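Local coordinates for protein acetone carboxylase alpha subunit (Xanthobacter autotrophicus Py2, PDB 5M45) that serves as the alpha subunit of a bacterial carboxylase complex and carries a hydantoinase B/oxoprolinase family region, at residues 355-360 / 372-377; 99-104 / 110-115; 730-733 / 737-740. All coordinates share one frame; numbering follows the deposited sequence.

Interaction 1 of 3, residues 355-360 / 372-377. With AE4 (3,6,9,12,15-pentaoxaheptadecan-1-ol), chain P.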
loop_
_atom_site.group_PDB
_atom_site.type_symbol
_atom_site.label_atom_id
_atom_site.label_comp_id
_atom_site.label_asym_id
_atom_site.label_seq_id
_atom_site.Cartn_x
_atom_site.Cartn_y
_atom_site.Cartn_z
ATOM N N GLY A 355 -10.904 23.813 -2.594
ATOM C CA GLY A 355 -10.524 24.698 -1.501
ATOM C C GLY A 355 -10.836 26.175 -1.743
ATOM O O GLY A 355 -11.176 26.910 -0.799
ATOM N N ILE A 356 -10.708 26.627 -2.999
ATOM C CA ILE A 356 -11.139 27.991 -3.347
ATOM C C ILE A 356 -12.654 28.126 -3.108
ATOM O O ILE A 356 -13.118 29.166 -2.588
ATOM C CB ILE A 356 -10.724 28.381 -4.777
ATOM C CG1 ILE A 356 -9.188 28.428 -4.891
ATOM C CG2 ILE A 356 -11.330 29.764 -5.178
ATOM C CD1 ILE A 356 -8.647 28.451 -6.336
ATOM N N TRP A 357 -13.407 27.078 -3.449
ATOM C CA TRP A 357 -14.860 27.013 -3.200
ATOM C C TRP A 357 -15.155 27.100 -1.700
ATOM O O TRP A 357 -16.032 27.868 -1.295
ATOM C CB TRP A 357 -15.474 25.772 -3.877
ATOM C CG TRP A 357 -16.922 25.544 -3.601
ATOM C CD1 TRP A 357 -17.969 25.997 -4.329
ATOM C CD2 TRP A 357 -17.479 24.821 -2.503
ATOM N NE1 TRP A 357 -19.167 25.581 -3.768
ATOM C CE2 TRP A 357 -18.884 24.838 -2.649
ATOM C CE3 TRP A 357 -16.925 24.096 -1.433
ATOM C CZ2 TRP A 357 -19.741 24.183 -1.748
ATOM C CZ3 TRP A 357 -17.756 23.463 -0.536
ATOM C CH2 TRP A 357 -19.157 23.524 -0.692
ATOM N N VAL A 358 -14.371 26.389 -0.875
ATOM C CA VAL A 358 -14.485 26.488 0.595
ATOM C C VAL A 358 -14.321 27.941 1.073
ATOM O O VAL A 358 -15.142 28.442 1.863
ATOM C CB VAL A 358 -13.489 25.526 1.310
ATOM C CG1 VAL A 358 -13.480 25.764 2.819
ATOM C CG2 VAL A 358 -13.860 24.059 1.030
ATOM N N MET A 359 -13.279 28.619 0.577
ATOM C CA MET A 359 -13.088 30.028 0.899
ATOM C C MET A 359 -14.303 30.871 0.508
ATOM O O MET A 359 -14.763 31.710 1.326
ATOM C CB MET A 359 -11.823 30.600 0.256
ATOM C CG MET A 359 -11.683 32.087 0.531
ATOM S SD MET A 359 -10.798 33.012 -0.686
ATOM C CE MET A 359 -11.807 32.824 -2.121
ATOM N N MET A 360 -14.827 30.669 -0.700
ATOM C CA MET A 360 -16.059 31.346 -1.117
ATOM C C MET A 360 -17.240 31.174 -0.135
ATOM O O MET A 360 -17.951 32.137 0.141
ATOM C CB MET A 360 -16.525 30.898 -2.512
ATOM C CG MET A 360 -15.595 31.280 -3.670
ATOM S SD MET A 360 -15.911 30.334 -5.197
ATOM C CE MET A 360 -17.399 30.982 -5.679
ATOM N N ASP A 372 -22.428 22.584 -5.576
ATOM C CA ASP A 372 -21.515 22.746 -6.716
ATOM C C ASP A 372 -21.844 23.892 -7.683
ATOM O O ASP A 372 -21.025 24.196 -8.561
ATOM C CB ASP A 372 -21.386 21.410 -7.499
ATOM C CG ASP A 372 -20.563 20.379 -6.755
ATOM O OD1 ASP A 372 -19.735 20.768 -5.862
ATOM O OD2 ASP A 372 -20.716 19.143 -6.992
ATOM N N GLY A 373 -23.006 24.539 -7.524
ATOM C CA GLY A 373 -23.389 25.655 -8.394
ATOM C C GLY A 373 -22.310 26.739 -8.538
ATOM O O GLY A 373 -21.985 27.166 -9.681
ATOM N N ALA A 374 -21.734 27.138 -7.397
ATOM C CA ALA A 374 -20.684 28.153 -7.389
ATOM C C ALA A 374 -19.394 27.733 -8.133
ATOM O O ALA A 374 -18.699 28.587 -8.702
ATOM C CB ALA A 374 -20.376 28.594 -5.954
ATOM N N ALA A 375 -19.086 26.441 -8.190
ATOM C CA ALA A 375 -17.949 25.984 -9.031
ATOM C C ALA A 375 -18.228 26.196 -10.508
ATOM O O ALA A 375 -17.328 26.614 -11.242
ATOM C CB ALA A 375 -17.613 24.519 -8.780
ATOM N N TYR A 376 -19.459 25.916 -10.952
ATOM C CA TYR A 376 -19.859 26.193 -12.341
ATOM C C TYR A 376 -19.821 27.711 -12.666
ATOM O O TYR A 376 -19.701 28.088 -13.831
ATOM C CB TYR A 376 -21.241 25.571 -12.701
ATOM C CG TYR A 376 -21.224 24.047 -12.808
ATOM C CD1 TYR A 376 -20.709 23.433 -13.947
ATOM C CD2 TYR A 376 -21.636 23.217 -11.756
ATOM C CE1 TYR A 376 -20.639 22.056 -14.043
ATOM C CE2 TYR A 376 -21.587 21.836 -11.855
ATOM C CZ TYR A 376 -21.078 21.253 -13.002
ATOM O OH TYR A 376 -20.973 19.882 -13.117
ATOM N N GLY A 377 -19.904 28.590 -11.664
ATOM C CA GLY A 377 -19.838 30.029 -11.891
ATOM C C GLY A 377 -18.454 30.649 -11.782
ATOM O O GLY A 377 -18.337 31.861 -11.789
HETATM C C2 AE4 P . -15.628 26.980 -20.264
HETATM C C3 AE4 P . -16.132 25.542 -20.379
HETATM O O4 AE4 P . -17.316 25.391 -19.590
HETATM C C5 AE4 P . -18.150 24.272 -19.929
HETATM C C6 AE4 P . -18.926 23.785 -18.699
HETATM O O7 AE4 P . -18.457 22.516 -18.217
HETATM C C8 AE4 P . -17.173 22.603 -17.578
HETATM C C9 AE4 P . -16.719 21.210 -17.177
HETATM C C11 AE4 P . -16.127 21.329 -14.845
HETATM O O10 AE4 P . -17.101 20.970 -15.822
HETATM C C12 AE4 P . -16.812 22.089 -13.723
HETATM O O13 AE4 P . -17.346 21.184 -12.755
HETATM C C14 AE4 P . -17.459 21.783 -11.471
HETATM C C15 AE4 P . -18.214 20.852 -10.529
HETATM O O16 AE4 P . -17.356 19.764 -10.188
HETATM C C17 AE4 P . -16.698 19.899 -8.934
HETATM C C18 AE4 P . -15.984 18.584 -8.646
HETATM O O19 AE4 P . -16.939 17.499 -8.649
#

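Interaction 2 of 3, residues 99-104 / 110-115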
loop_
_atom_site.group_PDB
_atom_site.type_symbol
_atom_site.label_atom_id
_atom_site.label_comp_id
_atom_site.label_asym_id
_atom_site.label_seq_id
_atom_site.Cartn_x
_atom_site.Cartn_y
_atom_site.Cartn_z
ATOM N N GLY A 99 -23.330 13.251 -10.283
ATOM C CA GLY A 99 -22.270 13.549 -9.311
ATOM C C GLY A 99 -22.099 15.007 -8.873
ATOM O O GLY A 99 -21.091 15.350 -8.266
ATOM N N ASP A 100 -23.065 15.871 -9.190
ATOM C CA ASP A 100 -23.069 17.238 -8.692
ATOM C C ASP A 100 -23.816 17.352 -7.347
ATOM O O ASP A 100 -24.907 16.826 -7.203
ATOM C CB ASP A 100 -23.704 18.158 -9.725
ATOM C CG ASP A 100 -22.880 18.228 -11.015
ATOM O OD1 ASP A 100 -21.691 18.653 -10.894
ATOM O OD2 ASP A 100 -23.403 17.919 -12.104
ATOM N N SER A 101 -23.225 18.049 -6.377
ATOM C CA SER A 101 -23.813 18.160 -5.031
ATOM C C SER A 101 -25.000 19.103 -5.037
ATOM O O SER A 101 -24.967 20.135 -5.738
ATOM C CB SER A 101 -22.779 18.633 -3.998
ATOM O OG SER A 101 -22.337 19.953 -4.283
ATOM N N LEU A 102 -26.048 18.726 -4.304
ATOM C CA LEU A 102 -27.242 19.547 -4.074
ATOM C C LEU A 102 -27.217 20.266 -2.713
ATOM O O LEU A 102 -27.639 21.398 -2.611
ATOM C CB LEU A 102 -28.499 18.667 -3.952
ATOM C CG LEU A 102 -29.274 17.754 -4.818
ATOM C CD1 LEU A 102 -28.520 16.553 -5.311
ATOM C CD2 LEU A 102 -30.484 17.302 -3.981
ATOM N N LEU A 103 -26.859 19.532 -1.657
ATOM C CA LEU A 103 -26.842 20.012 -0.257
ATOM C C LEU A 103 -25.737 19.273 0.520
ATOM O O LEU A 103 -25.370 18.108 0.195
ATOM C CB LEU A 103 -28.186 19.709 0.428
ATOM C CG LEU A 103 -29.398 20.483 -0.104
ATOM C CD1 LEU A 103 -30.714 19.978 0.401
ATOM C CD2 LEU A 103 -29.314 21.961 0.250
ATOM N N THR A 104 -25.282 19.888 1.611
ATOM C CA THR A 104 -24.229 19.294 2.445
ATOM C C THR A 104 -24.365 19.689 3.909
ATOM O O THR A 104 -24.876 20.751 4.218
ATOM C CB THR A 104 -22.819 19.687 1.884
ATOM O OG1 THR A 104 -21.778 19.021 2.579
ATOM C CG2 THR A 104 -22.599 21.170 1.950
ATOM N N ILE A 110 -14.474 20.685 1.897
ATOM C CA ILE A 110 -13.645 20.495 0.681
ATOM C C ILE A 110 -14.028 19.195 -0.022
ATOM O O ILE A 110 -13.896 19.071 -1.243
ATOM C CB ILE A 110 -12.107 20.567 0.986
ATOM C CG1 ILE A 110 -11.303 20.838 -0.297
ATOM C CG2 ILE A 110 -11.615 19.296 1.687
ATOM C CD1 ILE A 110 -9.877 21.270 -0.032
ATOM N N HIS A 111 -14.541 18.225 0.736
ATOM C CA HIS A 111 -14.909 16.922 0.178
ATOM C C HIS A 111 -16.236 16.886 -0.560
ATOM O O HIS A 111 -16.551 15.881 -1.215
ATOM C CB HIS A 111 -14.790 15.834 1.258
ATOM C CG HIS A 111 -13.399 15.709 1.785
ATOM N ND1 HIS A 111 -12.386 15.112 1.067
ATOM C CD2 HIS A 111 -12.826 16.177 2.917
ATOM C CE1 HIS A 111 -11.260 15.198 1.749
ATOM N NE2 HIS A 111 -11.504 15.836 2.880
ATOM N N VAL A 112 -16.990 17.979 -0.532
ATOM C CA VAL A 112 -18.128 18.157 -1.447
ATOM C C VAL A 112 -17.585 17.963 -2.889
ATOM O O VAL A 112 -18.109 17.136 -3.652
ATOM C CB VAL A 112 -18.829 19.529 -1.270
ATOM C CG1 VAL A 112 -19.807 19.803 -2.391
ATOM C CG2 VAL A 112 -19.524 19.630 0.084
ATOM N N GLY A 113 -16.486 18.664 -3.208
ATOM C CA GLY A 113 -15.826 18.551 -4.510
ATOM C C GLY A 113 -15.080 17.256 -4.747
ATOM O O GLY A 113 -15.209 16.669 -5.817
ATOM N N THR A 114 -14.289 16.783 -3.764
ATOM C CA THR A 114 -13.491 15.532 -3.958
ATOM C C THR A 114 -14.378 14.292 -4.169
ATOM O O THR A 114 -14.118 13.486 -5.063
ATOM C CB THR A 114 -12.501 15.245 -2.828
ATOM O OG1 THR A 114 -13.223 14.955 -1.632
ATOM C CG2 THR A 114 -11.594 16.417 -2.580
ATOM N N MET A 115 -15.441 14.146 -3.400
ATOM C CA MET A 115 -16.330 12.947 -3.507
ATOM C C MET A 115 -17.150 12.996 -4.820
ATOM O O MET A 115 -17.362 11.955 -5.467
ATOM C CB MET A 115 -17.241 12.794 -2.282
ATOM C CG MET A 115 -16.487 12.409 -1.006
ATOM S SD MET A 115 -17.502 12.098 0.485
ATOM C CE MET A 115 -18.264 13.667 0.785
#

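Interaction 3 of 3, residues 730-733 / 737-740. Unlike the reference sequence in segment 737-740: Asp737 (reference Ser).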
loop_
_atom_site.group_PDB
_atom_site.type_symbol
_atom_site.label_atom_id
_atom_site.label_comp_id
_atom_site.label_asym_id
_atom_site.label_seq_id
_atom_site.Cartn_x
_atom_site.Cartn_y
_atom_site.Cartn_z
ATOM N N LYS A 730 8.411 36.171 -19.195
ATOM C CA LYS A 730 8.349 37.411 -19.945
ATOM C C LYS A 730 8.080 38.656 -19.051
ATOM O O LYS A 730 8.754 39.684 -19.197
ATOM C CB LYS A 730 7.322 37.272 -21.076
ATOM C CG LYS A 730 7.073 38.563 -21.867
ATOM C CD LYS A 730 6.012 38.283 -22.936
ATOM C CE LYS A 730 5.427 39.533 -23.551
ATOM N NZ LYS A 730 6.518 40.356 -24.143
ATOM N N ASP A 731 7.123 38.539 -18.133
ATOM C CA ASP A 731 6.796 39.581 -17.109
ATOM C C ASP A 731 8.034 39.944 -16.254
ATOM O O ASP A 731 8.329 41.116 -16.040
ATOM C CB ASP A 731 5.663 39.046 -16.176
ATOM C CG ASP A 731 5.022 40.044 -15.241
ATOM O OD1 ASP A 731 5.303 41.250 -15.437
ATOM O OD2 ASP A 731 4.173 39.595 -14.316
ATOM N N PHE A 732 8.714 38.927 -15.744
ATOM C CA PHE A 732 9.915 39.113 -14.904
ATOM C C PHE A 732 11.049 39.822 -15.664
ATOM O O PHE A 732 11.650 40.758 -15.144
ATOM C CB PHE A 732 10.391 37.740 -14.433
ATOM C CG PHE A 732 11.551 37.757 -13.474
ATOM C CD1 PHE A 732 12.868 37.679 -13.939
ATOM C CD2 PHE A 732 11.330 37.745 -12.087
ATOM C CE1 PHE A 732 13.940 37.643 -13.057
ATOM C CE2 PHE A 732 12.405 37.727 -11.194
ATOM C CZ PHE A 732 13.701 37.677 -11.680
ATOM N N ARG A 733 11.320 39.381 -16.890
ATOM C CA ARG A 733 12.362 39.987 -17.733
ATOM C C ARG A 733 12.059 41.438 -18.049
ATOM O O ARG A 733 12.973 42.264 -18.058
ATOM C CB ARG A 733 12.575 39.225 -19.075
ATOM C CG ARG A 733 13.216 37.856 -18.917
ATOM C CD ARG A 733 13.237 37.067 -20.225
ATOM N NE ARG A 733 14.033 35.850 -20.116
ATOM C CZ ARG A 733 15.361 35.762 -20.225
ATOM N NH1 ARG A 733 16.114 36.824 -20.479
ATOM N NH2 ARG A 733 15.966 34.569 -20.052
ATOM N N ASP A 737 14.086 44.614 -16.633
ATOM C CA ASP A 737 14.835 45.093 -17.824
ATOM C C ASP A 737 16.055 44.210 -18.109
ATOM O O ASP A 737 17.181 44.698 -18.238
ATOM C CB ASP A 737 15.187 46.561 -17.615
ATOM C CG ASP A 737 15.813 47.219 -18.841
ATOM O OD1 ASP A 737 15.419 46.902 -19.980
ATOM O OD2 ASP A 737 16.716 48.103 -18.660
ATOM N N LEU A 738 15.845 42.899 -18.152
ATOM C CA LEU A 738 16.957 41.939 -18.326
ATOM C C LEU A 738 17.233 41.704 -19.814
ATOM O O LEU A 738 16.311 41.588 -20.590
ATOM C CB LEU A 738 16.672 40.605 -17.631
ATOM C CG LEU A 738 16.355 40.741 -16.124
ATOM C CD1 LEU A 738 15.878 39.424 -15.542
ATOM C CD2 LEU A 738 17.560 41.256 -15.343
ATOM N N PRO A 739 18.519 41.621 -20.204
ATOM C CA PRO A 739 18.839 41.311 -21.578
ATOM C C PRO A 739 18.548 39.827 -21.923
ATOM O O PRO A 739 18.531 38.966 -21.032
ATOM C CB PRO A 739 20.340 41.570 -21.632
ATOM C CG PRO A 739 20.821 41.195 -20.276
ATOM C CD PRO A 739 19.730 41.663 -19.367
ATOM N N ASP A 740 18.340 39.554 -23.208
ATOM C CA ASP A 740 18.159 38.184 -23.688
ATOM C C ASP A 740 19.339 37.241 -23.433
ATOM O O ASP A 740 19.132 36.029 -23.338
ATOM C CB ASP A 740 17.765 38.155 -25.184
ATOM C CG ASP A 740 16.365 38.718 -25.440
ATOM O OD1 ASP A 740 15.568 38.846 -24.489
ATOM O OD2 ASP A 740 16.066 39.056 -26.600
HETATM O O HOH W 1 15.285 39.299 -21.864
HETATM O O HOH W 2 13.455 42.784 -21.357
#

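Interaction 1 of 3, residues 355-360 / 372-377
Trp357 and Met360 reach from helix 349-361 to Ala374 on the short, weakly bonded helix 373-376, a helix-against-helix contact inside the hydantoinase B/oxoprolinase family region. The apolar part centres on one methyl group. Ala374 CB sits at the edge of the indole, near its plane, 3.9 Å from Trp357 CD1, and Met360 CE meets the same methyl, Ala374 CB, at 3.8 Å. With CG anti to the backbone N (chi1 175°), the tryptophan ring extends out from its helix toward the shorter one. Met360 instead bends at its last torsion (chi3 71°), which turns the terminal methyl toward the alanine. A small residue suits position 374, because two bulky side chains converge on it; Leu275 of helix 257-282 packs on both Met360 and Ala374.

The polar bond nearby lies outside the pair. No hydrogen bond joins the two segments, but the indole N-H is satisfied by Asn371 O, just ahead of 372-377, although the same CD1-NE1 edge packs on Ala374 CB.

The next two residues of the short helix face the bound 3,6,9,12,15-pentaoxaheptadecan-1-ol (AE4). Lys120, whose NZ is hydrogen-bonded to this ligand, also packs on Tyr376, whereas the two helix residues meet AE4 by van der Waals contact. Ala375 CB approaches AE4 C14 at 3.8 Å. The flexible ether chain runs over one face of the Tyr376 ring, with AE4 C14 lying 3.9 Å above the ring plane, displaced toward the rim, and AE4 O13 3.6 Å from Tyr376 CE1.

Interaction 2 of 3, residues 99-104 / 110-115
Thr104 OG1 is held by a hydrogen bond to Thr93 OG1 and a weak one to Phe92 O, and the same oxygen rests against Val112 CG2 at 3.4 Å. Both of its polar partners come from strand 90-95, the neighbour of edge strand 101-104 in an antiparallel seven-stranded sheet. Helix 111-124 lies against this margin of the sheet, and Val112 in its first turn is the side chain that makes the contact.

The two valine methyls divide the work. CG1 stands anti to the backbone N (chi1 169°) and meets the serine, with Ser101 OG only 3.2 Å from Val112 CG1 and Ser101 CB 3.6 Å from the same methyl. CG2 branches the other way, toward Thr104, where Thr104 CB lies 3.8 Å from Val112 CG2; these two side chains cross obliquely. A beta bulge, Leu102 and Leu103 opposite Leu94, brings both hydroxyl residues to the helix side, and a forked valine can touch both. Thr93 and Trp357 also pack on Val112.

Behind the contact the helix start is tied by side chains of its own. His111 ND1 and Thr114 OG1 are 2.8 Å apart in a hydrogen bond whose donor may be either group. His111 NE2 bonds to Asp153, a ligand of the manganese ion, which places His111 in the second shell of that site, though by a weak bond. Gly113 O, one residue beyond Val112, is weakly hydrogen-bonded to AE4 O19.

No hydrogen bond links 99-104 to 110-115; the contact is made by methyl groups against hydroxyl-bearing side chains, close-fitting van der Waals packing, with the threonine hydroxyl spending its polarity within the sheet.

Interaction 3 of 3, residues 730-733 / 737-740
Arg733 O accepts a hydrogen bond from Leu738 N across the end of helix 726-735, the bond from five residues on that belongs to a Schellman motif. It is short and nearly straight, 2.9 Å from Leu738 N to Arg733 O with an N-H...O angle of 167°, and the donor lies in the carbonyl plane. Asp737, which differs from the reference serine, adopts the left-handed conformation (phi 52°) that reverses the chain and ends the helix. Leu738 then returns to an extended backbone, and Pro739 suits the loop that follows because it has no N-H to offer to further helical bonding.

Leu738, the residue after the left-handed one, points back at the helix and packs its branch on Phe732 of the last turns. Leu738 CD1 comes within 3.6 Å of Phe732 CE1, meeting the ring obliquely. Phe718, Phe722 and Trp736 set their rings against Phe732, Trp736 edge-to-face; Ile705 of helix 694-706 touches both Phe732 and Leu738, and an apolar side chain of another protein chain also packs on Phe732.

Arg733 spans the polar side. Its chain is extended from CG to NE, which carries the guanidinium along the departing loop; NE forms a salt bridge with Glu729 and NH2 a hydrogen bond with Trp742 O. Pro739 O lies at the edge of the guanidinium, in its plane, 3.3 Å from Arg733 NH1. Asp740 brings an opposite charge nearby but out of that plane, and a water closes the gap: it accepts from Arg733 NH1 at 3.0 Å and donates to Leu738 O at 2.8 Å and to Asp740 OD1 at 2.7 Å.

Along the chain interaction 2 comes first, then interaction 1, then interaction 3, following one another without overlap. Interactions 1 and 2 are neighbours, their centres about 10 Å apart inside the hydantoinase B/oxoprolinase region, and they are joined directly: Tyr376 OH lies 2.6 Å from Asp100 OD1 and Asp372 OD2 lies 2.8 Å from Ser101 N, both probable hydrogen bonds. Edge strand 101-104, helix 111-124 and helices 349-361 and 373-376 thus form one buried region, and residues of both contacts line the AE4 pocket. Interaction 3 stands apart near the end of the chain, its centre 36 Å from that of interaction 1 and 43 Å from that of interaction 2, where it finishes helix 726-735.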